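Local structure of halogenase (3E1T) at residues 35-40 with 128-133; 134-139 with 146-151; 232-237 with 250-255. The protein is an FAD-dependent halogenase that probably uses its flavin to chlorinate an aromatic precursor or intermediate in the making of chondrochloren. One frame throughout, in Å; residues are numbered along the deposited sequence.

Contact 1 of 3, residues 35-40 with 128-133; sequences LLEREA and VRERHE. With FAD (flavin-adenine dinucleotide), chain C.
The acidic residue just past the second parallel strand of a Rossmann-type dinucleotide fold, Glu37, meets residues 128-133 at the adenosine half of FAD. Leu35 and Leu36 run parallel to Val128 and Arg129: Arg129 N bonds Leu35 O (2.9 Å), and Glu37 N bonds Arg129 O almost straight (175°). Past the strands Glu37 O takes His132 N at 3.0 Å, the donor lying above the carbonyl plane. CG of Glu37 is turned away from its backbone N (chi1 161°) and the chain then bends, bringing the carboxylate to the ribose. Glu37 OE1 accepts from FAD O3B at 2.7 Å and Glu37 OE2 from FAD O2B at 2.6 Å. Glu39 N also bonds Glu37 OE2, and Gly15 N bonds OE1, gripping the carboxylate at both oxygens. Leu36 CD2 packs 3.6 Å from His132 ND1, while Arg129 CB sits over the centre of one face of that imidazole. Arg38 and Glu133 run side by side without their charged ends meeting; the Glu133 carboxylate forms its salt bridge with Arg173. Strand 127-129 is an edge strand of the parallel sheet, beside strand 33-36; Val128 and Glu130 rest on helix 110-123, and Leu36 and Arg129 on Tyr149 of strand 143-150.

Contact 2 of 3, residues 134-139 with 146-151; sequences VIDVLF and GVRYRN. With FAD (flavin-adenine dinucleotide), chain C.
Arg148 O is gripped by two successive amides of the facing strand, Ile135 N at 2.7 Å and Asp136 N at 3.3 Å. Both donors are tilted somewhat from the carbonyl plane, and the first bond is much the shorter. In return Arg148 N bonds Asp136 O at 2.8 Å. Two residues thus stand opposite one, a classic beta bulge in the antiparallel hairpin of strands 133-140 and 143-150, and the register slips by one between Val134-Tyr149 and Asp136-Arg148. Beyond it Leu138 N donates to Gly146 O at 2.7 Å, from above the carbonyl plane. The side chains of Asp136 and Arg148 run side by side. Arg148 extends with CG opposite its backbone N (chi1 153°) and bends at chi3, which sets NE 3.0 Å from Asp136 OD2 in a salt bridge. That oxygen is met on its anti side, and the carboxylate and guanidinium planes stand 71° apart. A water donates to OD2 and weakly accepts from NE, bridging the same pair. Leu138 CD2 lies over one face of the guanidinium, its side chain crossing that of Arg148 at about a right angle. Ile135 CD1 packs against Arg150 CG. On the other face of the sheet Val134 CG1 meets Val147 CB at 4.0 Å, and Val134 and Val137 also touch Ile13 of strand 10-13. The backbone of Val134 reads the adenine edge: its N donates to FAD N1A and its O accepts from FAD N6A, both at 3.0 Å.

Contact 3 of 3, residues 232-237 with 250-255; sequences VGAVVS and AALLRY
Val236 CG1 sits over one face of the Tyr255 ring, 4.1 Å from its centroid and 17° off the ring normal, a CH-pi contact. Val236 CG1 is offset toward the rim, Tyr255 CZ being its nearest ring atom at 3.9 Å, and the two side chains come from opposite directions. The other branch, Val236 CG2, stands 4.0 Å from Tyr255 OH. One turn back along the helix, Leu252 CD1 touches Ala234 CB at 3.9 Å. That same methyl of Ala234 also meets Tyr255 CD2 at 4.3 Å, approaching the ring obliquely, so Ala234 is shared between the two helical residues. Leu252 leaves the helix without aiming at the strand; its CG lies opposite the backbone N (chi1 -177°), and the branched end is thereby carried nearer. With the Tyr255 ring gone, as in an alanine here, Val236 CG1 would probably be left without its CH-pi partner and a gap would open beside Ala234. Helix 248-257 packs on strand 229-237 with the two short segment axes at 90° and 9.2 Å apart, a helix laid across a strand of a large mixed sheet. Alternate residues Val232, Ala234 and Val236 turn their side chains to it. Strand 229-237 is held between strands 189-197 and 218-224 by backbone bonds, Ala234 pairing with Leu192 and Gly233 with Trp221. Leu252 also touches Leu192 of strand 189-197 and Ile280. Within the helix Tyr255 N bonds Ala251 O at 3.0 Å, and at the strand's end Ser237 OG caps Ala240 N as the N-cap of helix 238-241.

Overall arrangement
From the N terminus, the end of strand 33-36 and the loop after it form residues 35-40, and the chain returns 88 residues later to 128-133, so contact 1 closes the longest loop and ties the edge of the parallel sheet to its neighbour. Contact 2 follows as a hairpin, joining 134-139 to 146-151 in the four-stranded mixed sheet. The two touch, partly through Tyr149 against His132 and a probable hydrogen bond from Arg150 N to Glu133 O, and both touch FAD. Contact 3 closes a short loop later, joining helix 248-257 to the large mixed sheet, its centre about 33 and 38 Å from those of contacts 1 and 2. All run in series; none nest or cross.

Contact 1 of 3, residues 35-40 with 128-133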
loop_
_atom_site.group_PDB
_atom_site.type_symbol
_atom_site.label_atom_id
_atom_site.label_comp_id
_atom_site.label_asym_id
_atom_site.label_seq_id
_atom_site.Cartn_x
_atom_site.Cartn_y
_atom_site.Cartn_z
ATOM N N LEU A 35 -5.311 -17.987 -11.836
ATOM C CA LEU A 35 -5.592 -16.767 -11.111
ATOM C C LEU A 35 -7.059 -16.444 -11.309
ATOM O O LEU A 35 -7.523 -16.308 -12.444
ATOM C CB LEU A 35 -4.655 -15.643 -11.592
ATOM C CG LEU A 35 -4.835 -14.117 -11.498
ATOM C CD1 LEU A 35 -6.136 -13.603 -10.915
ATOM C CD2 LEU A 35 -3.621 -13.495 -10.818
ATOM N N LEU A 36 -7.784 -16.356 -10.197
ATOM C CA LEU A 36 -9.210 -16.028 -10.207
ATOM C C LEU A 36 -9.471 -14.596 -9.733
ATOM O O LEU A 36 -9.056 -14.213 -8.637
ATOM C CB LEU A 36 -9.996 -17.033 -9.349
ATOM C CG LEU A 36 -9.917 -18.526 -9.722
ATOM C CD1 LEU A 36 -10.669 -19.370 -8.715
ATOM C CD2 LEU A 36 -10.476 -18.779 -11.115
ATOM N N GLU A 37 -10.168 -13.817 -10.561
ATOM C CA GLU A 37 -10.483 -12.423 -10.257
ATOM C C GLU A 37 -11.991 -12.175 -10.317
ATOM O O GLU A 37 -12.650 -12.506 -11.304
ATOM C CB GLU A 37 -9.711 -11.486 -11.202
ATOM C CG GLU A 37 -10.260 -10.065 -11.310
ATOM C CD GLU A 37 -10.128 -9.276 -10.020
ATOM O OE1 GLU A 37 -9.038 -9.281 -9.397
ATOM O OE2 GLU A 37 -11.118 -8.641 -9.647
ATOM N N ARG A 38 -12.522 -11.597 -9.246
ATOM C CA ARG A 38 -13.961 -11.424 -9.052
ATOM C C ARG A 38 -14.598 -10.494 -10.097
ATOM O O ARG A 38 -15.720 -10.732 -10.555
ATOM C CB ARG A 38 -14.210 -10.928 -7.616
ATOM C CG ARG A 38 -15.630 -10.522 -7.259
ATOM C CD ARG A 38 -15.675 -9.895 -5.857
ATOM N NE ARG A 38 -14.653 -8.854 -5.711
ATOM C CZ ARG A 38 -14.861 -7.544 -5.859
ATOM N NH1 ARG A 38 -16.074 -7.068 -6.144
ATOM N NH2 ARG A 38 -13.846 -6.698 -5.726
ATOM N N GLU A 39 -13.859 -9.451 -10.473
ATOM C CA GLU A 39 -14.346 -8.410 -11.376
ATOM C C GLU A 39 -13.962 -8.720 -12.820
ATOM O O GLU A 39 -13.114 -9.578 -13.082
ATOM C CB GLU A 39 -13.757 -7.043 -10.978
ATOM C CG GLU A 39 -14.287 -6.448 -9.656
ATOM C CD GLU A 39 -15.072 -5.136 -9.836
ATOM O OE1 GLU A 39 -14.754 -4.147 -9.126
ATOM O OE2 GLU A 39 -16.001 -5.082 -10.683
ATOM N N ALA A 40 -14.603 -8.014 -13.747
ATOM C CA ALA A 40 -14.177 -7.980 -15.142
ATOM C C ALA A 40 -13.325 -6.730 -15.336
ATOM O O ALA A 40 -13.751 -5.619 -15.005
ATOM C CB ALA A 40 -15.398 -7.969 -16.086
ATOM N N VAL A 128 -5.593 -16.888 -16.394
ATOM C CA VAL A 128 -6.402 -15.927 -15.637
ATOM C C VAL A 128 -7.864 -15.975 -16.065
ATOM O O VAL A 128 -8.180 -16.083 -17.250
ATOM C CB VAL A 128 -5.819 -14.458 -15.604
ATOM C CG1 VAL A 128 -4.375 -14.416 -16.068
ATOM C CG2 VAL A 128 -6.680 -13.468 -16.384
ATOM N N ARG A 129 -8.752 -15.916 -15.083
ATOM C CA ARG A 129 -10.178 -16.002 -15.337
ATOM C C ARG A 129 -10.920 -14.952 -14.533
ATOM O O ARG A 129 -10.972 -15.024 -13.300
ATOM C CB ARG A 129 -10.680 -17.418 -15.024
ATOM C CG ARG A 129 -10.375 -18.400 -16.148
ATOM C CD ARG A 129 -9.880 -19.737 -15.641
ATOM N NE ARG A 129 -10.978 -20.594 -15.219
ATOM C CZ ARG A 129 -10.912 -21.920 -15.121
ATOM N NH1 ARG A 129 -9.787 -22.573 -15.421
ATOM N NH2 ARG A 129 -11.983 -22.590 -14.720
ATOM N N GLU A 130 -11.465 -13.964 -15.243
ATOM C CA GLU A 130 -12.251 -12.896 -14.636
ATOM C C GLU A 130 -13.663 -13.390 -14.353
ATOM O O GLU A 130 -14.007 -14.516 -14.719
ATOM C CB GLU A 130 -12.251 -11.658 -15.537
ATOM C CG GLU A 130 -10.887 -10.983 -15.630
ATOM C CD GLU A 130 -10.797 -9.935 -16.732
ATOM O OE1 GLU A 130 -11.823 -9.325 -17.096
ATOM O OE2 GLU A 130 -9.677 -9.713 -17.232
ATOM N N ARG A 131 -14.470 -12.553 -13.699
ATOM C CA ARG A 131 -15.833 -12.906 -13.260
ATOM C C ARG A 131 -15.917 -14.166 -12.380
ATOM O O ARG A 131 -16.982 -14.795 -12.276
ATOM C CB ARG A 131 -16.807 -13.010 -14.451
ATOM C CG ARG A 131 -17.126 -11.691 -15.162
ATOM C CD ARG A 131 -17.330 -10.522 -14.191
ATOM N NE ARG A 131 -18.457 -10.717 -13.277
ATOM C CZ ARG A 131 -19.603 -10.046 -13.338
ATOM N NH1 ARG A 131 -19.791 -9.118 -14.274
ATOM N NH2 ARG A 131 -20.564 -10.301 -12.457
ATOM N N HIS A 132 -14.796 -14.515 -11.748
ATOM C CA HIS A 132 -14.694 -15.693 -10.895
ATOM C C HIS A 132 -14.400 -15.285 -9.448
ATOM O O HIS A 132 -13.298 -14.799 -9.141
ATOM C CB HIS A 132 -13.591 -16.624 -11.411
ATOM C CG HIS A 132 -13.946 -17.379 -12.662
ATOM N ND1 HIS A 132 -13.703 -18.730 -12.808
ATOM C CD2 HIS A 132 -14.504 -16.973 -13.829
ATOM C CE1 HIS A 132 -14.097 -19.122 -14.007
ATOM N NE2 HIS A 132 -14.587 -18.075 -14.647
ATOM N N GLU A 133 -15.378 -15.489 -8.564
ATOM C CA GLU A 133 -15.238 -15.140 -7.146
ATOM C C GLU A 133 -14.929 -16.348 -6.259
ATOM O O GLU A 133 -15.738 -17.268 -6.153
ATOM C CB GLU A 133 -16.493 -14.422 -6.639
ATOM C CG GLU A 133 -16.449 -14.064 -5.159
ATOM C CD GLU A 133 -17.657 -13.270 -4.681
ATOM O OE1 GLU A 133 -18.723 -13.306 -5.339
ATOM O OE2 GLU A 133 -17.540 -12.617 -3.623
HETATM P PA FAD C . -6.171 -4.964 -4.689
HETATM O O1A FAD C . -5.591 -3.886 -5.566
HETATM O O2A FAD C . -7.265 -4.521 -3.781
HETATM O O5B FAD C . -6.749 -6.114 -5.666
HETATM C C5B FAD C . -7.314 -7.308 -5.151
HETATM C C4B FAD C . -8.188 -7.962 -6.225
HETATM O O4B FAD C . -8.860 -9.094 -5.711
HETATM C C3B FAD C . -9.268 -7.003 -6.715
HETATM O O3B FAD C . -9.155 -6.904 -8.117
HETATM C C2B FAD C . -10.581 -7.657 -6.339
HETATM O O2B FAD C . -11.512 -7.504 -7.373
HETATM C C1B FAD C . -10.189 -9.113 -6.167
HETATM N N9A FAD C . -11.002 -9.882 -5.208
HETATM C C8A FAD C . -11.539 -9.482 -4.010
HETATM N N7A FAD C . -12.185 -10.541 -3.469
HETATM C C5A FAD C . -12.057 -11.610 -4.292
HETATM C C6A FAD C . -12.521 -12.934 -4.242
HETATM N N6A FAD C . -13.365 -13.344 -3.287
HETATM N N1A FAD C . -12.203 -13.789 -5.270
HETATM C C2A FAD C . -11.476 -13.363 -6.352
HETATM N N3A FAD C . -11.037 -12.057 -6.395
HETATM C C4A FAD C . -11.314 -11.201 -5.386
HETATM N N1 FAD C . -1.006 2.633 -2.827
HETATM C C2 FAD C . -0.055 3.190 -3.635
HETATM O O2 FAD C . 0.847 2.466 -4.050
HETATM N N3 FAD C . -0.126 4.537 -3.945
HETATM C C4 FAD C . -1.161 5.327 -3.455
HETATM O O4 FAD C . -1.239 6.522 -3.747
HETATM C C4X FAD C . -2.118 4.761 -2.623
HETATM N N5 FAD C . -3.162 5.512 -2.116
HETATM C C5X FAD C . -4.105 4.920 -1.299
HETATM C C6 FAD C . -5.161 5.672 -0.772
HETATM C C7 FAD C . -6.112 5.060 0.060
HETATM C C7M FAD C . -7.103 5.923 0.790
HETATM C C8 FAD C . -6.009 3.699 0.370
HETATM C C8M FAD C . -6.886 3.051 1.417
HETATM C C9 FAD C . -4.963 2.956 -0.167
HETATM C C9A FAD C . -4.007 3.556 -0.996
HETATM N N10 FAD C . -2.982 2.791 -1.520
HETATM C C10 FAD C . -2.034 3.390 -2.322
HETATM C "C1'" FAD C . -2.935 1.291 -1.289
HETATM C "C2'" FAD C . -3.379 0.454 -2.494
HETATM O "O2'" FAD C . -4.749 0.714 -2.722
HETATM C "C3'" FAD C . -3.195 -1.047 -2.221
HETATM O "O3'" FAD C . -2.049 -1.277 -1.430
HETATM C "C4'" FAD C . -3.017 -1.913 -3.468
HETATM O "O4'" FAD C . -4.165 -1.811 -4.279
HETATM C "C5'" FAD C . -2.821 -3.370 -3.047
HETATM O "O5'" FAD C . -2.982 -4.207 -4.159
HETATM P P FAD C . -3.491 -5.722 -3.996
HETATM O O1P FAD C . -3.077 -6.507 -5.222
HETATM O O2P FAD C . -2.908 -6.345 -2.766
HETATM O O3P FAD C . -5.058 -5.620 -3.762
#

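Contact 2 of 3, residues 134-139 with 146-151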
loop_
_atom_site.group_PDB
_atom_site.type_symbol
_atom_site.label_atom_id
_atom_site.label_comp_id
_atom_site.label_asym_id
_atom_site.label_seq_id
_atom_site.Cartn_x
_atom_site.Cartn_y
_atom_site.Cartn_z
ATOM N N VAL A 134 -13.761 -16.326 -5.614
ATOM C CA VAL A 134 -13.395 -17.350 -4.628
ATOM C C VAL A 134 -14.245 -17.194 -3.366
ATOM O O VAL A 134 -14.451 -16.085 -2.867
ATOM C CB VAL A 134 -11.886 -17.331 -4.297
ATOM C CG1 VAL A 134 -11.544 -18.324 -3.179
ATOM C CG2 VAL A 134 -11.078 -17.660 -5.532
ATOM N N ILE A 135 -14.756 -18.324 -2.882
ATOM C CA ILE A 135 -15.715 -18.373 -1.790
ATOM C C ILE A 135 -15.046 -18.907 -0.533
ATOM O O ILE A 135 -15.283 -18.422 0.579
ATOM C CB ILE A 135 -16.930 -19.285 -2.167
ATOM C CG1 ILE A 135 -17.561 -18.837 -3.493
ATOM C CG2 ILE A 135 -17.986 -19.297 -1.065
ATOM C CD1 ILE A 135 -18.162 -17.431 -3.455
ATOM N N ASP A 136 -14.207 -19.920 -0.719
ATOM C CA ASP A 136 -13.541 -20.587 0.388
ATOM C C ASP A 136 -12.238 -21.154 -0.101
ATOM O O ASP A 136 -12.133 -21.548 -1.260
ATOM C CB ASP A 136 -14.401 -21.751 0.909
ATOM C CG ASP A 136 -15.768 -21.308 1.376
ATOM O OD1 ASP A 136 -15.854 -20.713 2.472
ATOM O OD2 ASP A 136 -16.754 -21.565 0.650
ATOM N N VAL A 137 -11.251 -21.198 0.788
ATOM C CA VAL A 137 -10.055 -22.016 0.602
ATOM C C VAL A 137 -10.299 -23.369 1.295
ATOM O O VAL A 137 -10.795 -23.408 2.416
ATOM C CB VAL A 137 -8.787 -21.341 1.193
ATOM C CG1 VAL A 137 -7.574 -22.255 1.068
ATOM C CG2 VAL A 137 -8.504 -19.990 0.503
ATOM N N LEU A 138 -9.921 -24.464 0.633
ATOM C CA LEU A 138 -10.190 -25.813 1.145
ATOM C C LEU A 138 -8.956 -26.434 1.766
ATOM O O LEU A 138 -7.857 -26.309 1.234
ATOM C CB LEU A 138 -10.744 -26.721 0.040
ATOM C CG LEU A 138 -11.943 -26.178 -0.746
ATOM C CD1 LEU A 138 -12.287 -27.077 -1.935
ATOM C CD2 LEU A 138 -13.153 -25.971 0.146
ATOM N N PHE A 139 -9.154 -27.119 2.891
ATOM C CA PHE A 139 -8.068 -27.740 3.626
ATOM C C PHE A 139 -8.199 -29.257 3.741
ATOM O O PHE A 139 -9.296 -29.804 3.893
ATOM C CB PHE A 139 -7.952 -27.130 5.027
ATOM C CG PHE A 139 -7.470 -25.701 5.023
ATOM C CD1 PHE A 139 -6.127 -25.409 5.229
ATOM C CD2 PHE A 139 -8.356 -24.659 4.796
ATOM C CE1 PHE A 139 -5.674 -24.093 5.206
ATOM C CE2 PHE A 139 -7.911 -23.332 4.769
ATOM C CZ PHE A 139 -6.570 -23.054 4.974
ATOM N N GLY A 146 -6.964 -26.375 -2.021
ATOM C CA GLY A 146 -7.735 -25.868 -3.141
ATOM C C GLY A 146 -8.640 -24.729 -2.759
ATOM O O GLY A 146 -8.522 -24.173 -1.666
ATOM N N VAL A 147 -9.531 -24.370 -3.673
ATOM C CA VAL A 147 -10.510 -23.327 -3.429
ATOM C C VAL A 147 -11.889 -23.738 -3.942
ATOM O O VAL A 147 -11.993 -24.572 -4.845
ATOM C CB VAL A 147 -10.098 -21.969 -4.092
ATOM C CG1 VAL A 147 -8.795 -21.428 -3.488
ATOM C CG2 VAL A 147 -9.999 -22.098 -5.619
ATOM N N ARG A 148 -12.938 -23.172 -3.349
ATOM C CA ARG A 148 -14.268 -23.184 -3.955
ATOM C C ARG A 148 -14.533 -21.806 -4.538
ATOM O O ARG A 148 -14.298 -20.798 -3.866
ATOM C CB ARG A 148 -15.364 -23.532 -2.934
ATOM C CG ARG A 148 -16.749 -22.944 -3.297
ATOM C CD ARG A 148 -17.924 -23.517 -2.511
ATOM N NE ARG A 148 -17.616 -23.787 -1.108
ATOM C CZ ARG A 148 -17.347 -24.996 -0.634
ATOM N NH1 ARG A 148 -17.350 -26.037 -1.453
ATOM N NH2 ARG A 148 -17.073 -25.164 0.649
ATOM N N TYR A 149 -15.025 -21.763 -5.774
ATOM C CA TYR A 149 -15.371 -20.504 -6.435
ATOM C C TYR A 149 -16.671 -20.607 -7.228
ATOM O O TYR A 149 -17.164 -21.702 -7.467
ATOM C CB TYR A 149 -14.234 -20.045 -7.367
ATOM C CG TYR A 149 -13.949 -20.964 -8.544
ATOM C CD1 TYR A 149 -14.489 -20.705 -9.802
ATOM C CD2 TYR A 149 -13.122 -22.078 -8.400
ATOM C CE1 TYR A 149 -14.223 -21.545 -10.892
ATOM C CE2 TYR A 149 -12.848 -22.926 -9.478
ATOM C CZ TYR A 149 -13.399 -22.651 -10.719
ATOM O OH TYR A 149 -13.127 -23.482 -11.785
ATOM N N ARG A 150 -17.209 -19.454 -7.626
ATOM C CA ARG A 150 -18.289 -19.389 -8.613
ATOM C C ARG A 150 -17.703 -18.826 -9.900
ATOM O O ARG A 150 -17.000 -17.812 -9.862
ATOM C CB ARG A 150 -19.432 -18.480 -8.155
ATOM C CG ARG A 150 -19.792 -18.558 -6.684
ATOM C CD ARG A 150 -20.882 -17.541 -6.354
ATOM N NE ARG A 150 -22.206 -17.997 -6.787
ATOM C CZ ARG A 150 -23.274 -17.211 -6.913
ATOM N NH1 ARG A 150 -23.192 -15.910 -6.652
ATOM N NH2 ARG A 150 -24.432 -17.726 -7.305
ATOM N N ASN A 151 -17.984 -19.475 -11.030
ATOM C CA ASN A 151 -17.518 -18.981 -12.328
ATOM C C ASN A 151 -18.412 -17.852 -12.854
ATOM O O ASN A 151 -19.214 -17.301 -12.101
ATOM C CB ASN A 151 -17.348 -20.129 -13.343
ATOM C CG ASN A 151 -18.675 -20.723 -13.807
ATOM O OD1 ASN A 151 -19.749 -20.218 -13.492
ATOM N ND2 ASN A 151 -18.593 -21.802 -14.579
HETATM P PA FAD C . -6.171 -4.964 -4.689
HETATM O O1A FAD C . -5.591 -3.886 -5.566
HETATM O O2A FAD C . -7.265 -4.521 -3.781
HETATM O O5B FAD C . -6.749 -6.114 -5.666
HETATM C C5B FAD C . -7.314 -7.308 -5.151
HETATM C C4B FAD C . -8.188 -7.962 -6.225
HETATM O O4B FAD C . -8.860 -9.094 -5.711
HETATM C C3B FAD C . -9.268 -7.003 -6.715
HETATM O O3B FAD C . -9.155 -6.904 -8.117
HETATM C C2B FAD C . -10.581 -7.657 -6.339
HETATM O O2B FAD C . -11.512 -7.504 -7.373
HETATM C C1B FAD C . -10.189 -9.113 -6.167
HETATM N N9A FAD C . -11.002 -9.882 -5.208
HETATM C C8A FAD C . -11.539 -9.482 -4.010
HETATM N N7A FAD C . -12.185 -10.541 -3.469
HETATM C C5A FAD C . -12.057 -11.610 -4.292
HETATM C C6A FAD C . -12.521 -12.934 -4.242
HETATM N N6A FAD C . -13.365 -13.344 -3.287
HETATM N N1A FAD C . -12.203 -13.789 -5.270
HETATM C C2A FAD C . -11.476 -13.363 -6.352
HETATM N N3A FAD C . -11.037 -12.057 -6.395
HETATM C C4A FAD C . -11.314 -11.201 -5.386
HETATM N N1 FAD C . -1.006 2.633 -2.827
HETATM C C2 FAD C . -0.055 3.190 -3.635
HETATM O O2 FAD C . 0.847 2.466 -4.050
HETATM N N3 FAD C . -0.126 4.537 -3.945
HETATM C C4 FAD C . -1.161 5.327 -3.455
HETATM O O4 FAD C . -1.239 6.522 -3.747
HETATM C C4X FAD C . -2.118 4.761 -2.623
HETATM N N5 FAD C . -3.162 5.512 -2.116
HETATM C C5X FAD C . -4.105 4.920 -1.299
HETATM C C6 FAD C . -5.161 5.672 -0.772
HETATM C C7 FAD C . -6.112 5.060 0.060
HETATM C C7M FAD C . -7.103 5.923 0.790
HETATM C C8 FAD C . -6.009 3.699 0.370
HETATM C C8M FAD C . -6.886 3.051 1.417
HETATM C C9 FAD C . -4.963 2.956 -0.167
HETATM C C9A FAD C . -4.007 3.556 -0.996
HETATM N N10 FAD C . -2.982 2.791 -1.520
HETATM C C10 FAD C . -2.034 3.390 -2.322
HETATM C "C1'" FAD C . -2.935 1.291 -1.289
HETATM C "C2'" FAD C . -3.379 0.454 -2.494
HETATM O "O2'" FAD C . -4.749 0.714 -2.722
HETATM C "C3'" FAD C . -3.195 -1.047 -2.221
HETATM O "O3'" FAD C . -2.049 -1.277 -1.430
HETATM C "C4'" FAD C . -3.017 -1.913 -3.468
HETATM O "O4'" FAD C . -4.165 -1.811 -4.279
HETATM C "C5'" FAD C . -2.821 -3.370 -3.047
HETATM O "O5'" FAD C . -2.982 -4.207 -4.159
HETATM P P FAD C . -3.491 -5.722 -3.996
HETATM O O1P FAD C . -3.077 -6.507 -5.222
HETATM O O2P FAD C . -2.908 -6.345 -2.766
HETATM O O3P FAD C . -5.058 -5.620 -3.762
HETATM O O HOH W 1 -19.253 -22.203 0.392
#

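Contact 3 of 3, residues 232-237 with 250-255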
loop_
_atom_site.group_PDB
_atom_site.type_symbol
_atom_site.label_atom_id
_atom_site.label_comp_id
_atom_site.label_asym_id
_atom_site.label_seq_id
_atom_site.Cartn_x
_atom_site.Cartn_y
_atom_site.Cartn_z
ATOM N N VAL A 232 -8.179 13.301 -5.819
ATOM C CA VAL A 232 -8.101 14.185 -4.661
ATOM C C VAL A 232 -8.810 13.555 -3.470
ATOM O O VAL A 232 -10.007 13.230 -3.535
ATOM C CB VAL A 232 -8.700 15.598 -4.935
ATOM C CG1 VAL A 232 -8.523 16.501 -3.705
ATOM C CG2 VAL A 232 -8.032 16.260 -6.162
ATOM N N GLY A 233 -8.076 13.408 -2.375
ATOM C CA GLY A 233 -8.611 12.729 -1.207
ATOM C C GLY A 233 -8.243 13.400 0.087
ATOM O O GLY A 233 -7.113 13.878 0.241
ATOM N N ALA A 234 -9.211 13.453 0.999
ATOM C CA ALA A 234 -8.996 13.937 2.361
ATOM C C ALA A 234 -8.891 12.732 3.296
ATOM O O ALA A 234 -9.743 11.827 3.263
ATOM C CB ALA A 234 -10.130 14.836 2.782
ATOM N N VAL A 235 -7.809 12.701 4.069
ATOM C CA VAL A 235 -7.578 11.666 5.071
ATOM C C VAL A 235 -7.831 12.363 6.417
ATOM O O VAL A 235 -7.067 13.248 6.819
ATOM C CB VAL A 235 -6.139 11.094 4.995
ATOM C CG1 VAL A 235 -5.880 10.099 6.115
ATOM C CG2 VAL A 235 -5.866 10.443 3.605
ATOM N N VAL A 236 -8.928 11.983 7.075
ATOM C CA VAL A 236 -9.373 12.616 8.321
ATOM C C VAL A 236 -9.567 11.549 9.425
ATOM O O VAL A 236 -9.297 10.373 9.197
ATOM C CB VAL A 236 -10.654 13.484 8.076
ATOM C CG1 VAL A 236 -10.367 14.619 7.059
ATOM C CG2 VAL A 236 -11.822 12.642 7.576
ATOM N N SER A 237 -9.998 11.960 10.618
ATOM C CA SER A 237 -10.213 11.028 11.718
ATOM C C SER A 237 -11.404 10.109 11.461
ATOM O O SER A 237 -12.419 10.527 10.902
ATOM C CB SER A 237 -10.418 11.774 13.041
ATOM O OG SER A 237 -11.782 12.158 13.187
ATOM N N ALA A 250 -20.697 17.021 0.101
ATOM C CA ALA A 250 -20.674 18.250 0.897
ATOM C C ALA A 250 -19.539 18.246 1.922
ATOM O O ALA A 250 -18.955 19.290 2.206
ATOM C CB ALA A 250 -22.017 18.470 1.578
ATOM N N ALA A 251 -19.236 17.067 2.466
ATOM C CA ALA A 251 -18.130 16.889 3.406
ATOM C C ALA A 251 -16.780 17.159 2.756
ATOM O O ALA A 251 -15.950 17.865 3.321
ATOM C CB ALA A 251 -18.156 15.485 3.998
ATOM N N LEU A 252 -16.562 16.595 1.570
ATOM C CA LEU A 252 -15.285 16.764 0.885
ATOM C C LEU A 252 -15.117 18.203 0.398
ATOM O O LEU A 252 -14.052 18.790 0.566
ATOM C CB LEU A 252 -15.129 15.768 -0.264
ATOM C CG LEU A 252 -13.823 15.734 -1.066
ATOM C CD1 LEU A 252 -12.611 15.358 -0.202
ATOM C CD2 LEU A 252 -13.972 14.772 -2.244
ATOM N N LEU A 253 -16.180 18.760 -0.184
ATOM C CA LEU A 253 -16.161 20.134 -0.690
ATOM C C LEU A 253 -15.805 21.117 0.419
ATOM O O LEU A 253 -14.960 21.990 0.224
ATOM C CB LEU A 253 -17.500 20.494 -1.350
ATOM C CG LEU A 253 -17.544 20.538 -2.890
ATOM C CD1 LEU A 253 -16.435 19.729 -3.583
ATOM C CD2 LEU A 253 -18.913 20.122 -3.413
ATOM N N ARG A 254 -16.430 20.943 1.584
ATOM C CA ARG A 254 -16.102 21.735 2.762
ATOM C C ARG A 254 -14.674 21.520 3.272
ATOM O O ARG A 254 -14.049 22.464 3.750
ATOM C CB ARG A 254 -17.119 21.510 3.886
ATOM C CG ARG A 254 -16.913 22.422 5.086
ATOM C CD ARG A 254 -16.696 23.877 4.635
ATOM N NE ARG A 254 -16.365 24.771 5.739
ATOM C CZ ARG A 254 -17.171 25.726 6.198
ATOM N NH1 ARG A 254 -18.371 25.917 5.650
ATOM N NH2 ARG A 254 -16.772 26.496 7.205
ATOM N N TYR A 255 -14.161 20.294 3.177
ATOM C CA TYR A 255 -12.769 20.029 3.541
ATOM C C TYR A 255 -11.814 20.717 2.570
ATOM O O TYR A 255 -10.778 21.249 2.977
ATOM C CB TYR A 255 -12.468 18.525 3.582
ATOM C CG TYR A 255 -12.955 17.801 4.817
ATOM C CD1 TYR A 255 -12.756 18.331 6.098
ATOM C CD2 TYR A 255 -13.591 16.561 4.708
ATOM C CE1 TYR A 255 -13.191 17.654 7.233
ATOM C CE2 TYR A 255 -14.037 15.880 5.837
ATOM C CZ TYR A 255 -13.830 16.427 7.089
ATOM O OH TYR A 255 -14.266 15.742 8.191
#